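Side-chain contacts in nuclear fusion protein BIK1 (Saccharomyces cerevisiae, PDB 6FC6), which is required for nuclear fusion, chromosome disjunction and nuclear segregation in mitosis, and binds microtubules and kinesin: residues Asp4-Lys9 against Lys74-Ile79; Gly11-Ile14 against Gly20-Gln23; Gly28-Asp31 against Met36-Gly39. All coordinates share one frame; numbering follows the deposited sequence.

Contact 1 (Asp4-Lys9 against Lys74-Ile79)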
ATOM      1  N   ASP A   4      -7.283  12.301   2.003  1.00 28.07           N
ATOM      2  CA  ASP A   4      -7.015  13.013   0.763  1.00 31.16           C
ATOM      3  C   ASP A   4      -5.537  13.315   0.519  1.00 29.74           C
ATOM      4  O   ASP A   4      -5.052  13.182  -0.627  1.00 30.21           O
ATOM      5  CB  ASP A   4      -7.750  14.363   0.724  1.00 35.16           C
ATOM      6  CG  ASP A   4      -9.289  14.232   0.791  1.00 43.58           C
ATOM      7  OD1 ASP A   4      -9.865  13.108   0.888  1.00 48.79           O
ATOM      8  OD2 ASP A   4      -9.899  15.311   0.756  1.00 54.52           O
ATOM      9  N   ARG A   5      -4.814  13.721   1.562  1.00 28.91           N
ATOM     10  CA  ARG A   5      -3.375  14.110   1.346  1.00 30.72           C
ATOM     11  C   ARG A   5      -2.528  12.870   0.890  1.00 30.25           C
ATOM     12  O   ARG A   5      -1.634  12.985   0.068  1.00 31.01           O
ATOM     13  CB  ARG A   5      -2.779  14.748   2.576  1.00 29.07           C
ATOM     14  CG  ARG A   5      -2.708  13.865   3.813  1.00 35.26           C
ATOM     15  CD  ARG A   5      -1.845  14.427   4.934  1.00 34.51           C
ATOM     16  NE  ARG A   5      -2.361  15.677   5.419  1.00 41.28           N
ATOM     17  CZ  ARG A   5      -1.865  16.872   5.117  1.00 42.94           C
ATOM     18  NH1 ARG A   5      -0.775  17.006   4.353  1.00 46.83           N
ATOM     19  NH2 ARG A   5      -2.455  17.935   5.608  1.00 45.31           N
ATOM     20  N   TYR A   6      -2.899  11.707   1.399  1.00 24.46           N
ATOM     21  CA  TYR A   6      -2.246  10.461   1.000  1.00 24.89           C
ATOM     22  C   TYR A   6      -2.702   9.963  -0.373  1.00 27.80           C
ATOM     23  O   TYR A   6      -1.892   9.444  -1.186  1.00 27.62           O
ATOM     24  CB  TYR A   6      -2.516   9.398   2.054  1.00 23.24           C
ATOM     25  CG  TYR A   6      -2.177   9.837   3.409  1.00 22.66           C
ATOM     26  CD1 TYR A   6      -0.851  10.144   3.723  1.00 23.99           C
ATOM     27  CD2 TYR A   6      -3.147  10.093   4.348  1.00 26.14           C
ATOM     28  CE1 TYR A   6      -0.485  10.624   4.968  1.00 24.66           C
ATOM     29  CE2 TYR A   6      -2.792  10.582   5.610  1.00 28.37           C
ATOM     30  CZ  TYR A   6      -1.474  10.849   5.900  1.00 27.71           C
ATOM     31  OH  TYR A   6      -1.129  11.351   7.140  1.00 28.00           O
ATOM     32  N   GLN A   7      -3.981  10.134  -0.656  1.00 27.72           N
ATOM     33  CA  GLN A   7      -4.531   9.791  -1.993  1.00 30.49           C
ATOM     34  C   GLN A   7      -3.934  10.568  -3.131  1.00 32.88           C
ATOM     35  O   GLN A   7      -3.713  10.023  -4.224  1.00 31.63           O
ATOM     36  CB  GLN A   7      -6.049   9.853  -1.995  1.00 31.46           C
ATOM     37  CG  GLN A   7      -6.568   8.589  -1.362  1.00 38.11           C
ATOM     38  CD  GLN A   7      -8.017   8.659  -1.019  1.00 41.40           C
ATOM     39  OE1 GLN A   7      -8.635   9.683  -1.198  1.00 41.96           O
ATOM     40  NE2 GLN A   7      -8.565   7.558  -0.487  1.00 38.20           N
ATOM     41  N   ARG A   8      -3.557  11.801  -2.854  1.00 31.72           N
ATOM     42  CA  ARG A   8      -2.876  12.613  -3.857  1.00 31.98           C
ATOM     43  C   ARG A   8      -1.517  12.119  -4.218  1.00 30.12           C
ATOM     44  O   ARG A   8      -0.954  12.589  -5.172  1.00 29.22           O
ATOM     45  CB  ARG A   8      -2.743  14.092  -3.382  1.00 36.87           C
ATOM     46  CG  ARG A   8      -4.079  14.829  -3.373  1.00 43.33           C
ATOM     47  CD  ARG A   8      -3.874  16.348  -3.187  1.00 50.01           C
ATOM     48  NE  ARG A   8      -3.603  16.713  -1.783  1.00 49.60           N
ATOM     49  CZ  ARG A   8      -4.550  16.974  -0.861  1.00 50.31           C
ATOM     50  NH1 ARG A   8      -4.202  17.317   0.360  1.00 52.92           N
ATOM     51  NH2 ARG A   8      -5.848  16.901  -1.136  1.00 50.83           N
ATOM     52  N   LYS A   9      -0.947  11.216  -3.428  1.00 26.89           N
ATOM     53  CA  LYS A   9       0.385  10.716  -3.690  1.00 27.73           C
ATOM     54  C   LYS A   9       0.402   9.337  -4.321  1.00 27.85           C
ATOM     55  O   LYS A   9       1.492   8.749  -4.454  1.00 27.47           O
ATOM     56  CB  LYS A   9       1.166  10.677  -2.365  1.00 32.52           C
ATOM     57  CG  LYS A   9       1.353  12.039  -1.699  1.00 33.41           C
ATOM     58  CD  LYS A   9       2.351  12.868  -2.461  1.00 37.95           C
ATOM     59  CE  LYS A   9       2.634  14.158  -1.722  1.00 40.71           C
ATOM     60  NZ  LYS A   9       3.507  13.965  -0.535  1.00 48.31           N
ATOM     61  N   LYS A  74       1.709   3.475   9.843  1.00 28.44           N
ATOM     62  CA  LYS A  74       3.110   3.096   9.748  1.00 29.16           C
ATOM     63  C   LYS A  74       3.860   3.767   8.647  1.00 26.98           C
ATOM     64  O   LYS A  74       5.059   3.898   8.684  1.00 25.66           O
ATOM     65  CB  LYS A  74       3.245   1.575   9.578  1.00 37.24           C
ATOM     66  CG  LYS A  74       2.737   0.803  10.785  1.00 40.51           C
ATOM     67  CD  LYS A  74       2.830  -0.665  10.497  1.00 48.16           C
ATOM     68  CE  LYS A  74       2.147  -1.489  11.576  1.00 61.65           C
ATOM     69  NZ  LYS A  74       2.068  -2.938  11.188  1.00 67.09           N
ATOM     70  N   VAL A  75       3.172   4.207   7.602  1.00 26.36           N
ATOM     71  CA  VAL A  75       3.850   4.824   6.456  1.00 25.57           C
ATOM     72  C   VAL A  75       3.384   6.236   6.139  1.00 24.61           C
ATOM     73  O   VAL A  75       3.823   6.804   5.164  1.00 22.71           O
ATOM     74  CB  VAL A  75       3.767   3.917   5.198  1.00 26.21           C
ATOM     75  CG1 VAL A  75       4.568   2.652   5.433  1.00 28.41           C
ATOM     76  CG2 VAL A  75       2.316   3.591   4.860  1.00 26.16           C
ATOM     77  N   ALA A  76       2.511   6.805   6.955  1.00 27.80           N
ATOM     78  CA  ALA A  76       1.952   8.127   6.628  1.00 25.91           C
ATOM     79  C   ALA A  76       3.023   9.195   6.451  1.00 24.81           C
ATOM     80  O   ALA A  76       2.953   9.931   5.485  1.00 23.30           O
ATOM     81  CB  ALA A  76       0.964   8.578   7.711  1.00 25.22           C
ATOM     82  N   SER A  77       4.014   9.272   7.352  1.00 23.69           N
ATOM     83  CA  SER A  77       5.048  10.299   7.178  1.00 26.98           C
ATOM     84  C   SER A  77       5.898  10.059   5.933  1.00 28.49           C
ATOM     85  O   SER A  77       6.257  11.024   5.214  1.00 27.85           O
ATOM     86  CB  SER A  77       5.935  10.466   8.427  1.00 31.41           C
ATOM     87  OG  SER A  77       6.482   9.224   8.777  1.00 37.58           O
ATOM     88  N   LEU A  78       6.154   8.789   5.600  1.00 26.70           N
ATOM     89  CA  LEU A  78       6.896   8.486   4.368  1.00 28.66           C
ATOM     90  C   LEU A  78       6.144   8.951   3.160  1.00 30.35           C
ATOM     91  O   LEU A  78       6.734   9.506   2.246  1.00 29.52           O
ATOM     92  CB  LEU A  78       7.200   7.005   4.260  1.00 32.89           C
ATOM     93  CG  LEU A  78       8.008   6.461   5.441  1.00 32.94           C
ATOM     94  CD1 LEU A  78       8.051   4.941   5.470  1.00 36.59           C
ATOM     95  CD2 LEU A  78       9.409   7.023   5.405  1.00 35.34           C
ATOM     96  N   ILE A  79       4.810   8.799   3.167  1.00 28.38           N
ATOM     97  CA  ILE A  79       4.030   9.199   2.015  1.00 25.53           C
ATOM     98  C   ILE A  79       3.981  10.735   1.896  1.00 26.87           C
ATOM     99  O   ILE A  79       4.059  11.300   0.799  1.00 27.60           O
ATOM    100  CB  ILE A  79       2.584   8.637   2.103  1.00 23.40           C
ATOM    101  CG1 ILE A  79       2.603   7.127   2.088  1.00 23.36           C
ATOM    102  CG2 ILE A  79       1.749   9.180   0.954  1.00 23.01           C
ATOM    103  CD1 ILE A  79       1.234   6.493   2.326  1.00 23.16           C
TER
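Y6, on the short helix 4-7, and K9, just after it, meet A76 and I79 on the C-terminal helix 72-81. The apolar part joins the Y6 ring to two methyl groups. Y6 CD1 lies 3.9 Å from I79 CG2, and that methyl sits at the ring edge, in its plane. A76 CB lies off the plane, on the side away from R5 CG, 3.7 Å from Y6 CE1. The hydroxyl end reaches the same methyl, with Y6 OH 3.5 Å from A76 CB. A face of the ring carries R5 CG from its own helix. I79 CG2 also touches the root of the lysine chain, K9 CB, at 3.7 Å. I79 is buried and packs on L24 of strand 20-28 and on L72.

The polar part is one hydrogen bond. K9 NZ donates to I79 O over 3.0 Å, in the carbonyl plane and on a lone pair. Bends at chi2 (-72°) and chi4 (75°) fold the lysine past I79 to reach this oxygen. K9 NZ has a second acceptor, A82 O. Beside the contact, R5 NH1 forms a salt bridge with E80 OE1.

The lysine thus makes both kinds of contact: its first carbons pack on I79 CG2, and its ammonium group sits at backbone carbonyls near the C-terminal end of helix 72-81, where the helix dipole would probably favour a positive charge.

Contact 2 (Gly11-Ile14 against Gly20-Gln23)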
ATOM      1  N   GLY A  11       0.842   6.570  -6.825  1.00 27.94           N
ATOM      2  CA  GLY A  11       1.800   6.536  -7.961  1.00 28.35           C
ATOM      3  C   GLY A  11       3.221   6.926  -7.551  1.00 27.40           C
ATOM      4  O   GLY A  11       4.156   6.574  -8.225  1.00 31.02           O
ATOM      5  N   CYS A  12       3.388   7.565  -6.408  1.00 27.65           N
ATOM      6  CA  CYS A  12       4.708   7.801  -5.856  1.00 33.24           C
ATOM      7  C   CYS A  12       5.378   6.591  -5.257  1.00 33.11           C
ATOM      8  O   CYS A  12       4.748   5.609  -4.974  1.00 27.72           O
ATOM      9  CB  CYS A  12       4.700   8.909  -4.780  1.00 36.77           C
ATOM     10  SG  CYS A  12       4.191   8.351  -3.096  1.00 55.28           S
ATOM     11  N   PHE A  13       6.684   6.739  -5.026  1.00 29.80           N
ATOM     12  CA  PHE A  13       7.501   5.728  -4.412  1.00 29.01           C
ATOM     13  C   PHE A  13       7.909   6.112  -3.032  1.00 27.71           C
ATOM     14  O   PHE A  13       8.229   7.241  -2.790  1.00 33.27           O
ATOM     15  CB  PHE A  13       8.730   5.450  -5.287  1.00 29.58           C
ATOM     16  CG  PHE A  13       8.373   4.807  -6.607  1.00 31.53           C
ATOM     17  CD1 PHE A  13       7.960   5.560  -7.665  1.00 32.54           C
ATOM     18  CD2 PHE A  13       8.409   3.412  -6.746  1.00 32.54           C
ATOM     19  CE1 PHE A  13       7.614   4.954  -8.853  1.00 36.05           C
ATOM     20  CE2 PHE A  13       8.096   2.815  -7.938  1.00 34.17           C
ATOM     21  CZ  PHE A  13       7.642   3.581  -8.976  1.00 33.33           C
ATOM     22  N   ILE A  14       7.891   5.160  -2.118  1.00 30.36           N
ATOM     23  CA  ILE A  14       8.327   5.363  -0.748  1.00 30.37           C
ATOM     24  C   ILE A  14       9.330   4.277  -0.381  1.00 35.03           C
ATOM     25  O   ILE A  14       9.329   3.205  -0.970  1.00 35.53           O
ATOM     26  CB  ILE A  14       7.190   5.352   0.268  1.00 31.79           C
ATOM     27  CG1 ILE A  14       6.314   4.084   0.178  1.00 34.48           C
ATOM     28  CG2 ILE A  14       6.325   6.588   0.130  1.00 36.48           C
ATOM     29  CD1 ILE A  14       5.308   4.000   1.304  1.00 32.62           C
ATOM     30  N   GLY A  20      11.831  -2.235   1.523  1.00 38.09           N
ATOM     31  CA  GLY A  20      12.417  -1.754   0.296  1.00 38.95           C
ATOM     32  C   GLY A  20      11.560  -0.642  -0.315  1.00 35.89           C
ATOM     33  O   GLY A  20      10.657  -0.112   0.312  1.00 36.28           O
ATOM     34  N   ARG A  21      11.897  -0.277  -1.534  1.00 33.38           N
ATOM     35  CA  ARG A  21      11.168   0.706  -2.304  1.00 34.96           C
ATOM     36  C   ARG A  21       9.804   0.113  -2.714  1.00 32.65           C
ATOM     37  O   ARG A  21       9.737  -1.005  -3.184  1.00 30.81           O
ATOM     38  CB  ARG A  21      11.976   1.067  -3.500  1.00 37.62           C
ATOM     39  CG  ARG A  21      11.477   2.232  -4.323  1.00 48.61           C
ATOM     40  CD  ARG A  21      12.524   2.507  -5.410  1.00 56.70           C
ATOM     41  NE  ARG A  21      12.436   3.840  -5.995  1.00 62.26           N
ATOM     42  CZ  ARG A  21      12.164   4.116  -7.273  1.00 68.69           C
ATOM     43  NH1 ARG A  21      11.933   3.150  -8.166  1.00 68.51           N
ATOM     44  NH2 ARG A  21      12.116   5.398  -7.668  1.00 73.53           N
ATOM     45  N   GLY A  22       8.724   0.860  -2.493  1.00 28.49           N
ATOM     46  CA  GLY A  22       7.413   0.442  -2.969  1.00 30.07           C
ATOM     47  C   GLY A  22       6.630   1.579  -3.613  1.00 25.82           C
ATOM     48  O   GLY A  22       6.774   2.725  -3.201  1.00 27.59           O
ATOM     49  N   GLN A  23       5.831   1.256  -4.622  1.00 23.28           N
ATOM     50  CA  GLN A  23       4.971   2.244  -5.237  1.00 22.09           C
ATOM     51  C   GLN A  23       3.595   2.247  -4.517  1.00 22.33           C
ATOM     52  O   GLN A  23       2.952   1.219  -4.385  1.00 19.35           O
ATOM     53  CB  GLN A  23       4.792   1.967  -6.716  1.00 23.63           C
ATOM     54  CG  GLN A  23       4.147   3.139  -7.439  1.00 24.99           C
ATOM     55  CD  GLN A  23       3.910   2.891  -8.899  1.00 31.34           C
ATOM     56  OE1 GLN A  23       3.802   1.781  -9.306  1.00 32.51           O
ATOM     57  NE2 GLN A  23       3.852   3.947  -9.682  1.00 29.90           N
TER
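The F13 ring is held between two side chains of strand 20-28. The guanidinium of R21 lies flat on one face, and Q23 lies over the opposite face. F13 and Q23 are a non-hydrogen-bonded pair of the antiparallel beta hairpin 13-16/20-28, part of the CAP-Gly domain, which has an SH3-like fold.

On the R21 side the two planes are only 8° apart, with R21 CZ 4.2 Å from the F13 ring centroid. This is a stacked cation-pi contact. The R21 chain is extended from CG to NE, which carries the guanidinium over the ring. NH1 sits above the rim of F13 near CD2.

On the other face, Q23 makes a CH-pi contact, with CG 4.0 Å from the centroid of F13. Its CB comes closer to a single atom, 3.6 Å from F13 CE2. CG of Q23 stands opposite the backbone N (chi1 -168°), and the chain runs on straight beneath the ring. The amide is stacked nearly parallel to it. Q23 NE2 then donates to G11 O over 3.0 Å. The bond is straight, at 171°, and G11 O lies in the amide plane, though the donor is tilted from the carbonyl plane of G11. This bond fixes the rotation of the amide. A serine in place of F13 would probably leave the R21 guanidinium without its stacking partner and free to turn, and open a gap over Q23.

G11 has backbone angles that call for glycine. The strands are joined at I14 and G22, whose N and O atoms exchange two hydrogen bonds. I14 CG1, set between the backbone N and the carbonyl carbon, lies 3.7 Å from G22 O.

Contact 3 (Gly28-Asp31 against Met36-Gly39)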
ATOM      1  N   GLY A  28      -6.847   3.422   1.778  1.00 23.42           N
ATOM      2  CA  GLY A  28      -8.203   3.288   2.238  1.00 25.25           C
ATOM      3  C   GLY A  28      -8.434   2.125   3.127  1.00 24.99           C
ATOM      4  O   GLY A  28      -7.519   1.463   3.525  1.00 24.03           O
ATOM      5  N   PRO A  29      -9.712   1.866   3.467  1.00 27.29           N
ATOM      6  CA  PRO A  29     -10.048   0.711   4.246  1.00 26.44           C
ATOM      7  C   PRO A  29      -9.946  -0.590   3.395  1.00 24.80           C
ATOM      8  O   PRO A  29      -9.960  -0.519   2.164  1.00 28.70           O
ATOM      9  CB  PRO A  29     -11.512   0.959   4.591  1.00 28.17           C
ATOM     10  CG  PRO A  29     -12.030   1.825   3.477  1.00 29.72           C
ATOM     11  CD  PRO A  29     -10.896   2.533   2.886  1.00 28.25           C
ATOM     12  N   VAL A  30      -9.876  -1.702   4.086  1.00 26.47           N
ATOM     13  CA  VAL A  30      -9.880  -3.023   3.488  1.00 29.83           C
ATOM     14  C   VAL A  30     -10.959  -3.804   4.161  1.00 33.60           C
ATOM     15  O   VAL A  30     -10.956  -3.899   5.393  1.00 32.55           O
ATOM     16  CB  VAL A  30      -8.505  -3.719   3.608  1.00 28.10           C
ATOM     17  CG1 VAL A  30      -8.586  -5.124   3.034  1.00 29.41           C
ATOM     18  CG2 VAL A  30      -7.459  -2.885   2.849  1.00 26.95           C
ATOM     19  N   ASP A  31     -11.846  -4.405   3.364  1.00 38.29           N
ATOM     20  CA  ASP A  31     -12.971  -5.200   3.911  1.00 40.54           C
ATOM     21  C   ASP A  31     -12.498  -6.217   4.908  1.00 38.23           C
ATOM     22  O   ASP A  31     -11.528  -6.943   4.701  1.00 40.23           O
ATOM     23  CB  ASP A  31     -13.856  -5.781   2.788  1.00 41.31           C
ATOM     24  CG  ASP A  31     -14.498  -4.650   1.867  1.00 51.39           C
ATOM     25  OD1 ASP A  31     -14.447  -3.423   2.193  1.00 56.34           O
ATOM     26  OD2 ASP A  31     -15.061  -4.967   0.777  1.00 47.36           O
ATOM     27  N   MET A  36      -7.147   2.220   8.316  1.00 29.27           N
ATOM     28  CA  MET A  36      -6.835   2.600   6.982  1.00 27.11           C
ATOM     29  C   MET A  36      -5.536   1.923   6.597  1.00 24.46           C
ATOM     30  O   MET A  36      -4.728   1.627   7.424  1.00 23.45           O
ATOM     31  CB  MET A  36      -6.723   4.135   6.832  1.00 31.35           C
ATOM     32  CG  MET A  36      -8.027   4.902   7.121  1.00 32.90           C
ATOM     33  SD  MET A  36      -9.303   4.409   5.960  1.00 37.47           S
ATOM     34  CE  MET A  36     -10.805   5.340   6.301  1.00 50.00           C
ATOM     35  N   PHE A  37      -5.374   1.665   5.307  1.00 23.07           N
ATOM     36  CA  PHE A  37      -4.236   0.915   4.787  1.00 21.95           C
ATOM     37  C   PHE A  37      -3.639   1.605   3.580  1.00 21.88           C
ATOM     38  O   PHE A  37      -4.319   2.240   2.798  1.00 19.47           O
ATOM     39  CB  PHE A  37      -4.602  -0.512   4.411  1.00 23.32           C
ATOM     40  CG  PHE A  37      -4.910  -1.374   5.596  1.00 23.69           C
ATOM     41  CD1 PHE A  37      -6.177  -1.350   6.150  1.00 26.44           C
ATOM     42  CD2 PHE A  37      -3.940  -2.130   6.197  1.00 25.75           C
ATOM     43  CE1 PHE A  37      -6.425  -2.127   7.302  1.00 26.66           C
ATOM     44  CE2 PHE A  37      -4.189  -2.892   7.317  1.00 27.10           C
ATOM     45  CZ  PHE A  37      -5.433  -2.841   7.888  1.00 25.78           C
ATOM     46  N   ALA A  38      -2.329   1.429   3.414  1.00 20.06           N
ATOM     47  CA  ALA A  38      -1.692   1.776   2.156  1.00 20.50           C
ATOM     48  C   ALA A  38      -1.502   0.462   1.423  1.00 21.15           C
ATOM     49  O   ALA A  38      -0.964  -0.477   1.997  1.00 23.60           O
ATOM     50  CB  ALA A  38      -0.363   2.408   2.430  1.00 21.05           C
ATOM     51  N   GLY A  39      -1.909   0.393   0.176  1.00 19.83           N
ATOM     52  CA  GLY A  39      -1.604  -0.716  -0.681  1.00 19.28           C
ATOM     53  C   GLY A  39      -0.414  -0.294  -1.523  1.00 19.41           C
ATOM     54  O   GLY A  39      -0.462   0.739  -2.221  1.00 20.02           O
TER
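G28 and F37 form an antiparallel hydrogen-bonded pair where strands 20-28 and 37-41 of the CAP-Gly sheet meet. G28 N donates to F37 O over 3.0 Å. F37 N returns a bond to G28 O over 2.8 Å, but the donor stands above the carbonyl plane and not on a lone pair. G28 has backbone angles that only a glycine takes comfortably, and a CB there would also run into P29 CD.

The F37 side chain can be followed outward. CB lies 3.6 Å from G28 O and also touches V30 CG2. CG is turned beside the backbone N (chi1 -70°), which brings the ring up to V30. Here F37 CG meets V30 CG2 at 4.0 Å. CD1 is 3.9 Å from the same methyl, which approaches the ring obliquely, while G28 O lies near the ring plane, at the edge. The V30 and F37 side chains cross at about a right angle. Elsewhere the F37 side chain packs on F69 and Q71 of strand 67-71. The ring also meets an aromatic side chain of the bound Bim1 peptide edge-to-face. V30 packs on an aromatic side chain of the peptide too. V30 and F37 thus form part of the apolar surface that receives the ligand, consistent with the way CAP-Gly domains recognise C-terminal aromatic residues.

P29 and M36, at the two ends of the loop between the strands, lie side by side and point the same way. M36 packs as well on L72 and on M3. A bend at chi2 (-62°) folds the thioether back over the G28-P29 peptide. M36 SD rests 3.6 Å from P29 N, a nitrogen with no hydrogen to give.

How the contacts relate
From the N terminus, helix 4-7 opens contact 1, which closes only at helix 72-81. It brings the two ends of the folded domain together. Contacts 2 and 3 both nest inside that long loop and follow one another in series. Contact 2 closes the hairpin of strands 13-16 and 20-28. Contact 3 closes the loop from strand 20-28 to strand 37-41. They reach the same sheet on opposite sides of the chain's centre, about 16 Å apart between their own centres, and do not touch. Helix 72-81 joins them indirectly: V75 and I79 of contact 1 pack on I14 of contact 2, and V75 also packs on A38 of contact 3.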